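Local coordinates for protein Exo-alpha-sialidase (PDB 2V72) that binds galactose as the calcium-containing, beta-sandwich family 32 carbohydrate-binding module of a large sialidase toxin from Clostridium perfringens, at residues Ala18-Glu23 with Thr39-Lys44; Thr71-Gly76 with Phe133-Glu138; Gly79-Tyr84 with Ile124-Gly129. All coordinates share one frame; numbering follows the deposited sequence.

In the fold
The three contacts lie in one F5/8 type C beta-sandwich, their centres 10 to 13 Å apart. Contacts 1 and 2 both reach the calcium and the galactose. They are joined through neighbouring strands of one sheet, where W41 N lies 2.7 Å from I136 O and T43 N 3.0 Å from A134 O, both probable hydrogen bonds. H42 of contact 1 and R73 of contact 2 converge on the sugar. Contact 3, nested in the chain loop closed by contact 2, adjoins contact 2 directly: S135 N is 2.9 Å from G79 O, and R73 packs on F80, whose side chain comes to about 10 Å from the galactose at the nearest atoms.

Contact 1. Residues Ala18-Glu23 with Thr39-Lys44; sequences ASATSE and TMWHTK. With CA (calcium ion), chain B; GAL (beta-D-galactopyranose), chain C.
The indole of W41 turns its N-H edge to S22 O and E23 CB of the 18-23 segment. NE1 of W41 donates to the backbone O of S22 at 2.8 Å. The donor lies in the carbonyl plane, while the oxygen is tilted 16° out of the plane of the indole. Beside this bond the methyl of A20 comes in obliquely, its CB only 3.1 Å from W41 NE1, a tight approach, and E23 CB sits at the ring edge, in plane. With CG anti to the backbone N (chi1 164°), W41 carries its ring across to this group, and the N-H of the buried indole is satisfied by a backbone carbonyl.

S22 points toward the 39-44 segment, at T43 and K44. Its OG lies 3.5 Å from T43 CB and accepts from the backbone N of K44 over 3.3 Å, a long but fairly straight bond. The stronger partner of this hydroxyl is the carboxylate of D49. Nearby, the two backbones come close enough for a CH···O contact from E23 CA to H42 O.

H42 leaves the backbone away from 18-23, and its imidazole reaches the galactose. Its ND1 donates to the O of T43 at 2.7 Å, with the acceptor near the imidazole plane, and this bond fixes the rotation of the ring. NE2 of H42 then lies 2.7 Å from O4 of the galactose, while W45 packs edge-to-face with the imidazole. At the other end of the same segment, T39 binds the calcium through both its O and its OG1. The 39-44 segment thus runs from the metal site to the galactose pocket, an arrangement in keeping with a calcium-containing family 32 carbohydrate-binding module.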
ATOM      1  N   ALA A  18       7.655   4.554  -5.580  1.00 47.59           N
ATOM      2  CA  ALA A  18       7.269   3.296  -4.968  1.00 47.51           C
ATOM      3  C   ALA A  18       8.338   2.220  -5.103  1.00 47.46           C
ATOM      4  O   ALA A  18       9.151   2.236  -6.036  1.00 47.66           O
ATOM      5  CB  ALA A  18       5.939   2.812  -5.539  1.00 47.18           C
ATOM      6  N   SER A  19       8.301   1.276  -4.169  1.00 47.18           N
ATOM      7  CA  SER A  19       9.267   0.200  -4.082  1.00 47.11           C
ATOM      8  C   SER A  19       8.572  -0.999  -3.460  1.00 46.54           C
ATOM      9  O   SER A  19       7.710  -0.829  -2.609  1.00 46.77           O
ATOM     10  CB  SER A  19      10.435   0.644  -3.193  1.00 47.44           C
ATOM     11  OG  SER A  19      11.514  -0.261  -3.287  1.00 48.46           O
ATOM     12  N   ALA A  20       8.936  -2.209  -3.882  1.00 46.06           N
ATOM     13  CA  ALA A  20       8.411  -3.424  -3.257  1.00 45.57           C
ATOM     14  C   ALA A  20       9.461  -4.534  -3.138  1.00 45.66           C
ATOM     15  O   ALA A  20      10.412  -4.586  -3.912  1.00 45.65           O
ATOM     16  CB  ALA A  20       7.201  -3.920  -4.007  1.00 45.13           C
ATOM     17  N   THR A  21       9.268  -5.420  -2.166  1.00 45.63           N
ATOM     18  CA  THR A  21      10.204  -6.501  -1.887  1.00 45.70           C
ATOM     19  C   THR A  21       9.979  -7.666  -2.858  1.00 45.95           C
ATOM     20  O   THR A  21      10.853  -8.530  -3.027  1.00 45.58           O
ATOM     21  CB  THR A  21      10.048  -7.006  -0.436  1.00 45.70           C
ATOM     22  OG1 THR A  21       8.686  -7.400  -0.209  1.00 45.56           O
ATOM     23  CG2 THR A  21      10.433  -5.923   0.557  1.00 45.25           C
ATOM     24  N   SER A  22       8.792  -7.676  -3.470  1.00 45.91           N
ATOM     25  CA  SER A  22       8.416  -8.638  -4.506  1.00 45.79           C
ATOM     26  C   SER A  22       7.495  -7.970  -5.513  1.00 46.03           C
ATOM     27  O   SER A  22       6.522  -7.301  -5.133  1.00 46.02           O
ATOM     28  CB  SER A  22       7.709  -9.844  -3.908  1.00 45.56           C
ATOM     29  OG  SER A  22       7.394 -10.780  -4.926  1.00 45.29           O
ATOM     30  N   GLU A  23       7.812  -8.138  -6.796  1.00 45.87           N
ATOM     31  CA  GLU A  23       6.983  -7.593  -7.858  1.00 46.04           C
ATOM     32  C   GLU A  23       7.098  -8.405  -9.136  1.00 45.99           C
ATOM     33  O   GLU A  23       8.206  -8.757  -9.582  1.00 46.16           O
ATOM     34  CB  GLU A  23       7.239  -6.087  -8.091  1.00 46.04           C
ATOM     35  CG  GLU A  23       8.657  -5.678  -8.502  1.00 47.10           C
ATOM     36  CD  GLU A  23       9.041  -4.273  -8.031  1.00 47.39           C
ATOM     37  OE1 GLU A  23       8.328  -3.299  -8.351  1.00 49.55           O
ATOM     38  OE2 GLU A  23      10.079  -4.130  -7.348  1.00 50.52           O
ATOM     39  N   THR A  39      -4.143  -0.887 -13.490  1.00 48.47           N
ATOM     40  CA  THR A  39      -2.772  -1.353 -13.250  1.00 47.65           C
ATOM     41  C   THR A  39      -2.563  -1.555 -11.753  1.00 47.28           C
ATOM     42  O   THR A  39      -2.972  -0.707 -10.946  1.00 47.06           O
ATOM     43  CB  THR A  39      -1.729  -0.328 -13.714  1.00 47.54           C
ATOM     44  OG1 THR A  39      -1.919   0.885 -12.979  1.00 48.23           O
ATOM     45  CG2 THR A  39      -1.850  -0.041 -15.208  1.00 47.03           C
ATOM     46  N   MET A  40      -1.896  -2.649 -11.389  1.00 46.46           N
ATOM     47  CA  MET A  40      -1.632  -2.963  -9.984  1.00 45.47           C
ATOM     48  C   MET A  40      -0.172  -3.291  -9.680  1.00 45.35           C
ATOM     49  O   MET A  40       0.585  -3.679 -10.579  1.00 45.50           O
ATOM     50  CB  MET A  40      -2.493  -4.146  -9.551  1.00 45.44           C
ATOM     51  CG  MET A  40      -2.140  -5.459 -10.222  1.00 44.71           C
ATOM     52  SD  MET A  40      -3.334  -6.730  -9.806  1.00 45.07           S
ATOM     53  CE  MET A  40      -4.540  -6.457 -11.109  1.00 45.20           C
ATOM     54  N   TRP A  41       0.204  -3.135  -8.410  1.00 44.38           N
ATOM     55  CA  TRP A  41       1.372  -3.803  -7.866  1.00 44.01           C
ATOM     56  C   TRP A  41       0.923  -5.198  -7.462  1.00 44.04           C
ATOM     57  O   TRP A  41      -0.159  -5.373  -6.907  1.00 43.90           O
ATOM     58  CB  TRP A  41       1.954  -3.068  -6.642  1.00 43.74           C
ATOM     59  CG  TRP A  41       2.895  -3.941  -5.850  1.00 43.10           C
ATOM     60  CD1 TRP A  41       4.110  -4.421  -6.266  1.00 42.93           C
ATOM     61  CD2 TRP A  41       2.688  -4.476  -4.528  1.00 43.15           C
ATOM     62  NE1 TRP A  41       4.669  -5.212  -5.291  1.00 42.69           N
ATOM     63  CE2 TRP A  41       3.825  -5.260  -4.212  1.00 42.61           C
ATOM     64  CE3 TRP A  41       1.663  -4.357  -3.578  1.00 41.46           C
ATOM     65  CZ2 TRP A  41       3.965  -5.925  -2.989  1.00 42.87           C
ATOM     66  CZ3 TRP A  41       1.799  -5.016  -2.368  1.00 42.75           C
ATOM     67  CH2 TRP A  41       2.948  -5.793  -2.080  1.00 42.84           C
ATOM     68  N   HIS A  42       1.752  -6.194  -7.750  1.00 43.80           N
ATOM     69  CA  HIS A  42       1.419  -7.571  -7.438  1.00 43.58           C
ATOM     70  C   HIS A  42       2.743  -8.295  -7.239  1.00 43.93           C
ATOM     71  O   HIS A  42       3.707  -8.055  -7.983  1.00 43.79           O
ATOM     72  CB  HIS A  42       0.624  -8.166  -8.607  1.00 43.70           C
ATOM     73  CG  HIS A  42      -0.074  -9.459  -8.306  1.00 42.73           C
ATOM     74  ND1 HIS A  42       0.589 -10.588  -7.883  1.00 41.57           N
ATOM     75  CD2 HIS A  42      -1.374  -9.817  -8.439  1.00 42.21           C
ATOM     76  CE1 HIS A  42      -0.273 -11.579  -7.739  1.00 42.80           C
ATOM     77  NE2 HIS A  42      -1.473 -11.137  -8.072  1.00 42.02           N
ATOM     78  N   THR A  43       2.799  -9.156  -6.225  1.00 43.72           N
ATOM     79  CA  THR A  43       3.984  -9.972  -5.989  1.00 43.89           C
ATOM     80  C   THR A  43       4.137 -10.954  -7.153  1.00 44.14           C
ATOM     81  O   THR A  43       3.222 -11.082  -7.971  1.00 43.75           O
ATOM     82  CB  THR A  43       3.923 -10.691  -4.629  1.00 43.88           C
ATOM     83  OG1 THR A  43       2.763 -11.529  -4.572  1.00 43.85           O
ATOM     84  CG2 THR A  43       3.878  -9.663  -3.474  1.00 43.39           C
ATOM     85  N   LYS A  44       5.281 -11.628  -7.258  1.00 44.42           N
ATOM     86  CA  LYS A  44       5.515 -12.439  -8.457  1.00 44.77           C
ATOM     87  C   LYS A  44       4.614 -13.653  -8.572  1.00 44.60           C
ATOM     88  O   LYS A  44       4.469 -14.444  -7.638  1.00 44.93           O
ATOM     89  CB  LYS A  44       6.998 -12.771  -8.706  1.00 44.78           C
ATOM     90  CG  LYS A  44       7.759 -13.399  -7.579  1.00 45.51           C
ATOM     91  CD  LYS A  44       9.246 -13.589  -7.985  1.00 45.24           C
ATOM     92  CE  LYS A  44       9.900 -12.280  -8.434  1.00 45.79           C
ATOM     93  NZ  LYS A  44      11.341 -12.453  -8.811  1.00 45.38           N
TER
HETATM   94 CA    CA B1139      -2.594   1.590 -10.606  1.00 42.43          CA
HETATM   95  C1  GAL C1140      -3.614 -14.507 -12.753  1.00 48.53           C
HETATM   96  C2  GAL C1140      -3.951 -13.064 -12.386  1.00 48.85           C
HETATM   97  C3  GAL C1140      -2.685 -12.281 -12.019  1.00 48.25           C
HETATM   98  C4  GAL C1140      -1.794 -13.046 -11.037  1.00 48.00           C
HETATM   99  C5  GAL C1140      -1.587 -14.488 -11.478  1.00 48.42           C
HETATM  100  C6  GAL C1140      -0.817 -15.266 -10.414  1.00 47.79           C
HETATM  101  O1  GAL C1140      -4.815 -15.224 -12.881  1.00 49.22           O
HETATM  102  O2  GAL C1140      -4.643 -12.441 -13.449  1.00 48.29           O
HETATM  103  O3  GAL C1140      -3.053 -11.057 -11.427  1.00 47.96           O
HETATM  104  O4  GAL C1140      -2.380 -13.044  -9.753  1.00 47.65           O
HETATM  105  O5  GAL C1140      -2.841 -15.112 -11.729  1.00 49.00           O
HETATM  106  O6  GAL C1140      -0.324 -16.467 -10.967  1.00 47.84           O

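Contact 2. Residues Thr71-Gly76 with Phe133-Glu138; sequences TPRTSG and FASIAE. With CA (calcium ion), chain B; GAL (beta-D-galactopyranose), chain C.
T71 and E138 join the segments through backbone hydrogen bonds. T71 N donates to E138 O at 2.9 Å, and T71 O takes two donors in return: A137 N at 2.9 Å and E138 N on a longer bond. A137 and E138 therefore both face one residue, which makes a classic beta bulge in strand 135-142, opposite the end of strand 62-71.

Packing follows from this register. The side chains of T71 and E138 lie side by side and point the same way, their CB atoms 3.7 Å apart. A137 turns its methyl to the other segment and rests against P72 O. Further along, the aliphatic part of R73 runs past S135, with CD of R73 3.7 Å from the serine OG.

Water adds a bridge in this buried contact. One molecule accepts from R73 N and donates to OG of S135, whose hydroxyl also bonds to N78 O.

The metal is reached from the bulge: A137 O and E138 OE2 bind the calcium, the former at 2.3 Å. The E138 chain bends at chi2 (-59°), which turns its carboxylate aside from T71 and onto the ion, while OE1 bonds to Q13.

R73 supplies hydrogen bonds to the sugar, its guanidinium being held from two directions: NE donates to S75 O, which lies in the guanidinium plane, at 2.6 Å, and NH1 bonds to N78 O. NH1 and NH2 of R73 both donate to O3 of the galactose, the first at 2.8 Å, and NH2 adds a weak bond to O2. F133 approaches the sugar C6 obliquely with its CZ. R73 and F133 line the galactose pocket, with H42, W45 and N78, while the bulge further along 133-138 supplies two calcium ligands.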
ATOM      1  N   THR A  71      -6.731   0.653  -2.596  1.00 46.03           N
ATOM      2  CA  THR A  71      -7.626   0.148  -3.637  1.00 46.06           C
ATOM      3  C   THR A  71      -7.163  -1.225  -4.143  1.00 46.25           C
ATOM      4  O   THR A  71      -6.092  -1.341  -4.745  1.00 46.23           O
ATOM      5  CB  THR A  71      -7.685   1.128  -4.823  1.00 45.99           C
ATOM      6  OG1 THR A  71      -7.956   2.451  -4.341  1.00 46.11           O
ATOM      7  CG2 THR A  71      -8.751   0.709  -5.842  1.00 46.00           C
ATOM      8  N   PRO A  72      -7.971  -2.273  -3.895  1.00 46.48           N
ATOM      9  CA  PRO A  72      -7.673  -3.594  -4.425  1.00 46.62           C
ATOM     10  C   PRO A  72      -7.798  -3.655  -5.945  1.00 47.24           C
ATOM     11  O   PRO A  72      -8.275  -2.706  -6.577  1.00 47.35           O
ATOM     12  CB  PRO A  72      -8.743  -4.486  -3.773  1.00 46.43           C
ATOM     13  CG  PRO A  72      -9.278  -3.701  -2.642  1.00 46.07           C
ATOM     14  CD  PRO A  72      -9.200  -2.286  -3.081  1.00 46.25           C
ATOM     15  N   ARG A  73      -7.376  -4.775  -6.518  1.00 48.05           N
ATOM     16  CA  ARG A  73      -7.536  -5.029  -7.944  1.00 48.73           C
ATOM     17  C   ARG A  73      -8.998  -4.954  -8.382  1.00 49.68           C
ATOM     18  O   ARG A  73      -9.895  -5.495  -7.738  1.00 49.70           O
ATOM     19  CB  ARG A  73      -6.921  -6.374  -8.328  1.00 48.42           C
ATOM     20  CG  ARG A  73      -7.507  -7.585  -7.623  1.00 47.62           C
ATOM     21  CD  ARG A  73      -6.676  -8.823  -7.897  1.00 45.57           C
ATOM     22  NE  ARG A  73      -6.623  -9.141  -9.320  1.00 44.79           N
ATOM     23  CZ  ARG A  73      -5.668  -9.859  -9.904  1.00 44.50           C
ATOM     24  NH1 ARG A  73      -4.647 -10.343  -9.199  1.00 43.75           N
ATOM     25  NH2 ARG A  73      -5.726 -10.081 -11.206  1.00 44.08           N
ATOM     26  N   THR A  74      -9.210  -4.262  -9.494  1.00 50.99           N
ATOM     27  CA  THR A  74     -10.530  -3.968 -10.035  1.00 52.07           C
ATOM     28  C   THR A  74     -11.233  -5.247 -10.542  1.00 52.23           C
ATOM     29  O   THR A  74     -12.452  -5.283 -10.698  1.00 52.75           O
ATOM     30  CB  THR A  74     -10.389  -2.875 -11.139  1.00 52.08           C
ATOM     31  OG1 THR A  74     -11.481  -1.952 -11.072  1.00 53.53           O
ATOM     32  CG2 THR A  74     -10.286  -3.479 -12.528  1.00 52.63           C
ATOM     33  N   SER A  75     -10.445  -6.299 -10.749  1.00 52.23           N
ATOM     34  CA  SER A  75     -10.913  -7.578 -11.273  1.00 51.96           C
ATOM     35  C   SER A  75      -9.988  -8.689 -10.756  1.00 51.80           C
ATOM     36  O   SER A  75      -8.802  -8.449 -10.516  1.00 51.99           O
ATOM     37  CB  SER A  75     -10.909  -7.533 -12.801  1.00 51.87           C
ATOM     38  OG  SER A  75     -11.076  -8.817 -13.357  1.00 52.13           O
ATOM     39  N   GLY A  76     -10.528  -9.893 -10.583  1.00 51.41           N
ATOM     40  CA  GLY A  76      -9.785 -11.003  -9.981  1.00 50.91           C
ATOM     41  C   GLY A  76      -9.712 -10.861  -8.472  1.00 50.69           C
ATOM     42  O   GLY A  76     -10.036  -9.805  -7.931  1.00 50.56           O
ATOM     43  N   PHE A 133      -0.643 -14.277  -2.416  1.00 46.40           N
ATOM     44  CA  PHE A 133      -0.106 -13.092  -3.090  1.00 45.87           C
ATOM     45  C   PHE A 133      -0.506 -11.803  -2.376  1.00 45.53           C
ATOM     46  O   PHE A 133      -1.291 -11.819  -1.429  1.00 45.04           O
ATOM     47  CB  PHE A 133      -0.602 -13.018  -4.543  1.00 46.18           C
ATOM     48  CG  PHE A 133      -0.330 -14.259  -5.346  1.00 46.82           C
ATOM     49  CD1 PHE A 133      -1.354 -15.158  -5.619  1.00 46.77           C
ATOM     50  CD2 PHE A 133       0.950 -14.530  -5.822  1.00 47.66           C
ATOM     51  CE1 PHE A 133      -1.108 -16.314  -6.360  1.00 47.95           C
ATOM     52  CE2 PHE A 133       1.211 -15.679  -6.559  1.00 47.83           C
ATOM     53  CZ  PHE A 133       0.179 -16.574  -6.831  1.00 47.49           C
ATOM     54  N   ALA A 134       0.051 -10.691  -2.848  1.00 45.03           N
ATOM     55  CA  ALA A 134      -0.347  -9.362  -2.420  1.00 44.41           C
ATOM     56  C   ALA A 134      -0.476  -8.507  -3.672  1.00 44.06           C
ATOM     57  O   ALA A 134       0.425  -8.519  -4.526  1.00 44.10           O
ATOM     58  CB  ALA A 134       0.694  -8.768  -1.472  1.00 44.47           C
ATOM     59  N   SER A 135      -1.596  -7.795  -3.786  1.00 42.96           N
ATOM     60  CA  SER A 135      -1.821  -6.834  -4.859  1.00 42.30           C
ATOM     61  C   SER A 135      -2.486  -5.557  -4.342  1.00 42.52           C
ATOM     62  O   SER A 135      -3.276  -5.595  -3.389  1.00 42.48           O
ATOM     63  CB  SER A 135      -2.634  -7.448  -6.007  1.00 42.35           C
ATOM     64  OG  SER A 135      -3.881  -7.975  -5.581  1.00 41.70           O
ATOM     65  N   ILE A 136      -2.118  -4.433  -4.954  1.00 42.44           N
ATOM     66  CA  ILE A 136      -2.710  -3.127  -4.702  1.00 42.44           C
ATOM     67  C   ILE A 136      -2.737  -2.413  -6.049  1.00 43.07           C
ATOM     68  O   ILE A 136      -1.694  -2.220  -6.678  1.00 43.07           O
ATOM     69  CB  ILE A 136      -1.892  -2.276  -3.672  1.00 42.47           C
ATOM     70  CG1 ILE A 136      -1.994  -2.858  -2.255  1.00 42.06           C
ATOM     71  CG2 ILE A 136      -2.370  -0.819  -3.663  1.00 41.89           C
ATOM     72  CD1 ILE A 136      -1.031  -2.230  -1.243  1.00 41.79           C
ATOM     73  N   ALA A 137      -3.930  -2.039  -6.499  1.00 43.43           N
ATOM     74  CA  ALA A 137      -4.075  -1.347  -7.779  1.00 43.72           C
ATOM     75  C   ALA A 137      -3.822   0.152  -7.639  1.00 43.74           C
ATOM     76  O   ALA A 137      -3.243   0.767  -8.536  1.00 43.80           O
ATOM     77  CB  ALA A 137      -5.453  -1.632  -8.409  1.00 43.54           C
ATOM     78  N   GLU A 138      -4.247   0.729  -6.515  1.00 44.08           N
ATOM     79  CA  GLU A 138      -4.004   2.146  -6.216  1.00 44.68           C
ATOM     80  C   GLU A 138      -3.794   2.408  -4.722  1.00 44.96           C
ATOM     81  O   GLU A 138      -4.444   1.798  -3.873  1.00 45.07           O
ATOM     82  CB  GLU A 138      -5.141   3.035  -6.730  1.00 44.92           C
ATOM     83  CG  GLU A 138      -5.065   3.407  -8.195  1.00 45.54           C
ATOM     84  CD  GLU A 138      -3.801   4.146  -8.547  1.00 46.57           C
ATOM     85  OE1 GLU A 138      -3.583   5.266  -8.030  1.00 47.16           O
ATOM     86  OE2 GLU A 138      -3.024   3.604  -9.355  1.00 47.75           O
TER
HETATM   87 CA    CA B1139      -2.594   1.590 -10.606  1.00 42.43          CA
HETATM   88  C1  GAL C1140      -3.614 -14.507 -12.753  1.00 48.53           C
HETATM   89  C2  GAL C1140      -3.951 -13.064 -12.386  1.00 48.85           C
HETATM   90  C3  GAL C1140      -2.685 -12.281 -12.019  1.00 48.25           C
HETATM   91  C4  GAL C1140      -1.794 -13.046 -11.037  1.00 48.00           C
HETATM   92  C5  GAL C1140      -1.587 -14.488 -11.478  1.00 48.42           C
HETATM   93  C6  GAL C1140      -0.817 -15.266 -10.414  1.00 47.79           C
HETATM   94  O1  GAL C1140      -4.815 -15.224 -12.881  1.00 49.22           O
HETATM   95  O2  GAL C1140      -4.643 -12.441 -13.449  1.00 48.29           O
HETATM   96  O3  GAL C1140      -3.053 -11.057 -11.427  1.00 47.96           O
HETATM   97  O4  GAL C1140      -2.380 -13.044  -9.753  1.00 47.65           O
HETATM   98  O5  GAL C1140      -2.841 -15.112 -11.729  1.00 49.00           O
HETATM   99  O6  GAL C1140      -0.324 -16.467 -10.967  1.00 47.84           O
HETATM  100  O   HOH W   1      -6.495   4.452  -3.346  1.00 42.66           O
HETATM  101  O   HOH W   2      -5.906  -6.237  -4.773  1.00 47.59           O

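Contact 3. Residues Gly79-Tyr84 with Ile124-Gly129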
ATOM      1  N   GLY A  79      -4.284 -11.904  -4.336  1.00 47.23           N
ATOM      2  CA  GLY A  79      -3.539 -10.860  -3.644  1.00 47.06           C
ATOM      3  C   GLY A  79      -4.363  -9.868  -2.844  1.00 46.95           C
ATOM      4  O   GLY A  79      -3.814  -8.892  -2.331  1.00 47.07           O
ATOM      5  N   PHE A  80      -5.676 -10.092  -2.752  1.00 46.67           N
ATOM      6  CA  PHE A  80      -6.492  -9.352  -1.801  1.00 46.41           C
ATOM      7  C   PHE A  80      -5.771  -9.541  -0.471  1.00 46.89           C
ATOM      8  O   PHE A  80      -5.660 -10.668   0.016  1.00 46.91           O
ATOM      9  CB  PHE A  80      -7.917  -9.929  -1.687  1.00 45.72           C
ATOM     10  CG  PHE A  80      -8.876  -9.498  -2.778  1.00 44.27           C
ATOM     11  CD1 PHE A  80     -10.129 -10.098  -2.872  1.00 43.86           C
ATOM     12  CD2 PHE A  80      -8.546  -8.512  -3.696  1.00 43.43           C
ATOM     13  CE1 PHE A  80     -11.046  -9.721  -3.867  1.00 43.60           C
ATOM     14  CE2 PHE A  80      -9.456  -8.127  -4.690  1.00 43.81           C
ATOM     15  CZ  PHE A  80     -10.707  -8.733  -4.773  1.00 43.26           C
ATOM     16  N   ILE A  81      -5.249  -8.459   0.097  1.00 47.18           N
ATOM     17  CA  ILE A  81      -4.558  -8.543   1.382  1.00 47.54           C
ATOM     18  C   ILE A  81      -5.588  -8.685   2.498  1.00 48.12           C
ATOM     19  O   ILE A  81      -6.522  -7.884   2.588  1.00 48.21           O
ATOM     20  CB  ILE A  81      -3.634  -7.319   1.627  1.00 47.41           C
ATOM     21  CG1 ILE A  81      -2.627  -7.185   0.471  1.00 47.19           C
ATOM     22  CG2 ILE A  81      -2.933  -7.447   2.988  1.00 47.49           C
ATOM     23  CD1 ILE A  81      -1.837  -5.895   0.443  1.00 47.03           C
ATOM     24  N   THR A  82      -5.421  -9.718   3.325  1.00 48.59           N
ATOM     25  CA  THR A  82      -6.358 -10.011   4.412  1.00 49.24           C
ATOM     26  C   THR A  82      -5.824  -9.644   5.803  1.00 49.59           C
ATOM     27  O   THR A  82      -6.603  -9.351   6.709  1.00 49.91           O
ATOM     28  CB  THR A  82      -6.777 -11.501   4.425  1.00 49.35           C
ATOM     29  OG1 THR A  82      -5.621 -12.321   4.648  1.00 49.25           O
ATOM     30  CG2 THR A  82      -7.465 -11.896   3.115  1.00 48.74           C
ATOM     31  N   LYS A  83      -4.503  -9.688   5.971  1.00 49.64           N
ATOM     32  CA  LYS A  83      -3.853  -9.319   7.226  1.00 50.03           C
ATOM     33  C   LYS A  83      -2.652  -8.423   6.908  1.00 50.08           C
ATOM     34  O   LYS A  83      -1.821  -8.757   6.048  1.00 50.09           O
ATOM     35  CB  LYS A  83      -3.419 -10.573   7.994  1.00 50.08           C
ATOM     36  CG  LYS A  83      -3.276 -10.377   9.499  1.00 50.87           C
ATOM     37  CD  LYS A  83      -2.685 -11.603  10.186  1.00 50.84           C
ATOM     38  CE  LYS A  83      -2.471 -11.322  11.669  1.00 53.14           C
ATOM     39  NZ  LYS A  83      -1.258 -11.995  12.247  1.00 53.82           N
ATOM     40  N   TYR A  84      -2.570  -7.286   7.596  1.00 49.97           N
ATOM     41  CA  TYR A  84      -1.635  -6.225   7.231  1.00 50.09           C
ATOM     42  C   TYR A  84      -0.972  -5.539   8.435  1.00 50.29           C
ATOM     43  O   TYR A  84      -1.425  -5.671   9.578  1.00 50.49           O
ATOM     44  CB  TYR A  84      -2.347  -5.167   6.367  1.00 50.01           C
ATOM     45  CG  TYR A  84      -3.395  -4.371   7.123  1.00 50.03           C
ATOM     46  CD1 TYR A  84      -3.072  -3.166   7.745  1.00 50.08           C
ATOM     47  CD2 TYR A  84      -4.707  -4.836   7.228  1.00 50.62           C
ATOM     48  CE1 TYR A  84      -4.031  -2.441   8.455  1.00 50.35           C
ATOM     49  CE2 TYR A  84      -5.670  -4.127   7.931  1.00 50.13           C
ATOM     50  CZ  TYR A  84      -5.329  -2.930   8.538  1.00 50.34           C
ATOM     51  OH  TYR A  84      -6.286  -2.235   9.231  1.00 50.15           O
ATOM     52  N   ILE A 124       3.321  -0.669   3.488  1.00 48.91           N
ATOM     53  CA  ILE A 124       2.233  -1.625   3.666  1.00 48.63           C
ATOM     54  C   ILE A 124       2.785  -3.036   3.543  1.00 48.31           C
ATOM     55  O   ILE A 124       3.293  -3.422   2.486  1.00 48.27           O
ATOM     56  CB  ILE A 124       1.090  -1.437   2.628  1.00 48.92           C
ATOM     57  CG1 ILE A 124       0.741   0.047   2.417  1.00 49.57           C
ATOM     58  CG2 ILE A 124      -0.134  -2.297   3.005  1.00 48.68           C
ATOM     59  CD1 ILE A 124       0.406   0.826   3.692  1.00 50.47           C
ATOM     60  N   THR A 125       2.679  -3.793   4.630  1.00 48.03           N
ATOM     61  CA  THR A 125       3.135  -5.172   4.677  1.00 48.12           C
ATOM     62  C   THR A 125       1.939  -6.108   4.621  1.00 48.43           C
ATOM     63  O   THR A 125       1.005  -5.988   5.414  1.00 48.45           O
ATOM     64  CB  THR A 125       3.984  -5.452   5.949  1.00 48.04           C
ATOM     65  OG1 THR A 125       5.157  -4.627   5.929  1.00 47.37           O
ATOM     66  CG2 THR A 125       4.402  -6.924   6.033  1.00 47.73           C
ATOM     67  N   ALA A 126       1.976  -7.026   3.655  1.00 48.69           N
ATOM     68  CA  ALA A 126       0.951  -8.046   3.504  1.00 48.62           C
ATOM     69  C   ALA A 126       1.386  -9.329   4.205  1.00 48.84           C
ATOM     70  O   ALA A 126       2.272 -10.036   3.725  1.00 48.92           O
ATOM     71  CB  ALA A 126       0.679  -8.298   2.043  1.00 48.43           C
ATOM     72  N   ILE A 127       0.769  -9.613   5.348  1.00 49.13           N
ATOM     73  CA  ILE A 127       1.062 -10.829   6.117  1.00 49.61           C
ATOM     74  C   ILE A 127       0.340 -12.029   5.507  1.00 49.99           C
ATOM     75  O   ILE A 127       0.913 -13.115   5.387  1.00 50.34           O
ATOM     76  CB  ILE A 127       0.661 -10.678   7.604  1.00 49.51           C
ATOM     77  CG1 ILE A 127       1.376  -9.475   8.234  1.00 49.84           C
ATOM     78  CG2 ILE A 127       0.953 -11.966   8.382  1.00 49.41           C
ATOM     79  CD1 ILE A 127       0.767  -9.009   9.550  1.00 50.84           C
ATOM     80  N   GLN A 128      -0.924 -11.825   5.146  1.00 50.29           N
ATOM     81  CA  GLN A 128      -1.738 -12.852   4.517  1.00 50.94           C
ATOM     82  C   GLN A 128      -2.522 -12.203   3.394  1.00 50.50           C
ATOM     83  O   GLN A 128      -2.886 -11.033   3.487  1.00 50.54           O
ATOM     84  CB  GLN A 128      -2.699 -13.491   5.519  1.00 51.03           C
ATOM     85  CG  GLN A 128      -2.038 -14.397   6.555  1.00 52.19           C
ATOM     86  CD  GLN A 128      -3.039 -15.234   7.338  1.00 52.70           C
ATOM     87  OE1 GLN A 128      -3.981 -15.809   6.765  1.00 56.07           O
ATOM     88  NE2 GLN A 128      -2.837 -15.321   8.653  1.00 53.23           N
ATOM     89  N   GLY A 129      -2.758 -12.968   2.332  1.00 50.15           N
ATOM     90  CA  GLY A 129      -3.469 -12.501   1.149  1.00 49.77           C
ATOM     91  C   GLY A 129      -3.912 -13.703   0.339  1.00 49.76           C
ATOM     92  O   GLY A 129      -3.302 -14.768   0.436  1.00 49.92           O
TER
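The side chains of I81 and A126 pack together on one face of this antiparallel strand pair of the beta-sandwich, which is broken by two classic beta bulges. All three outer carbons of the I81 side chain, CG1, CG2 and CD1, lie 3.8 Å from the single methyl of A126, and I136 of strand 135-142 also packs on I81. Y84 is on the same face, its ring stacked with W102. The backbones come near enough for CH···O contacts, G129 CA to F80 O at 3.1 Å and Y84 CA to T125 O at 3.2 Å.

The other face is looser and open to solvent. K83 and Q128 are exposed there, and their side chains cross obliquely: CD of K83 passes 4.0 Å from NE2 of Q128. K83 is extended through chi2 and chi3 (-173° and 176°) and lies along this side beside I127, whose CG2 it only brushes.

Between the two faces the bulges bring pairs of donors onto single oxygens. K83 O accepts from I127 N at 2.8 Å and, weakly, from Q128 N. Q128 O receives T82 N at 2.9 Å and K83 N at 3.3 Å, both from the same face of its carbonyl plane.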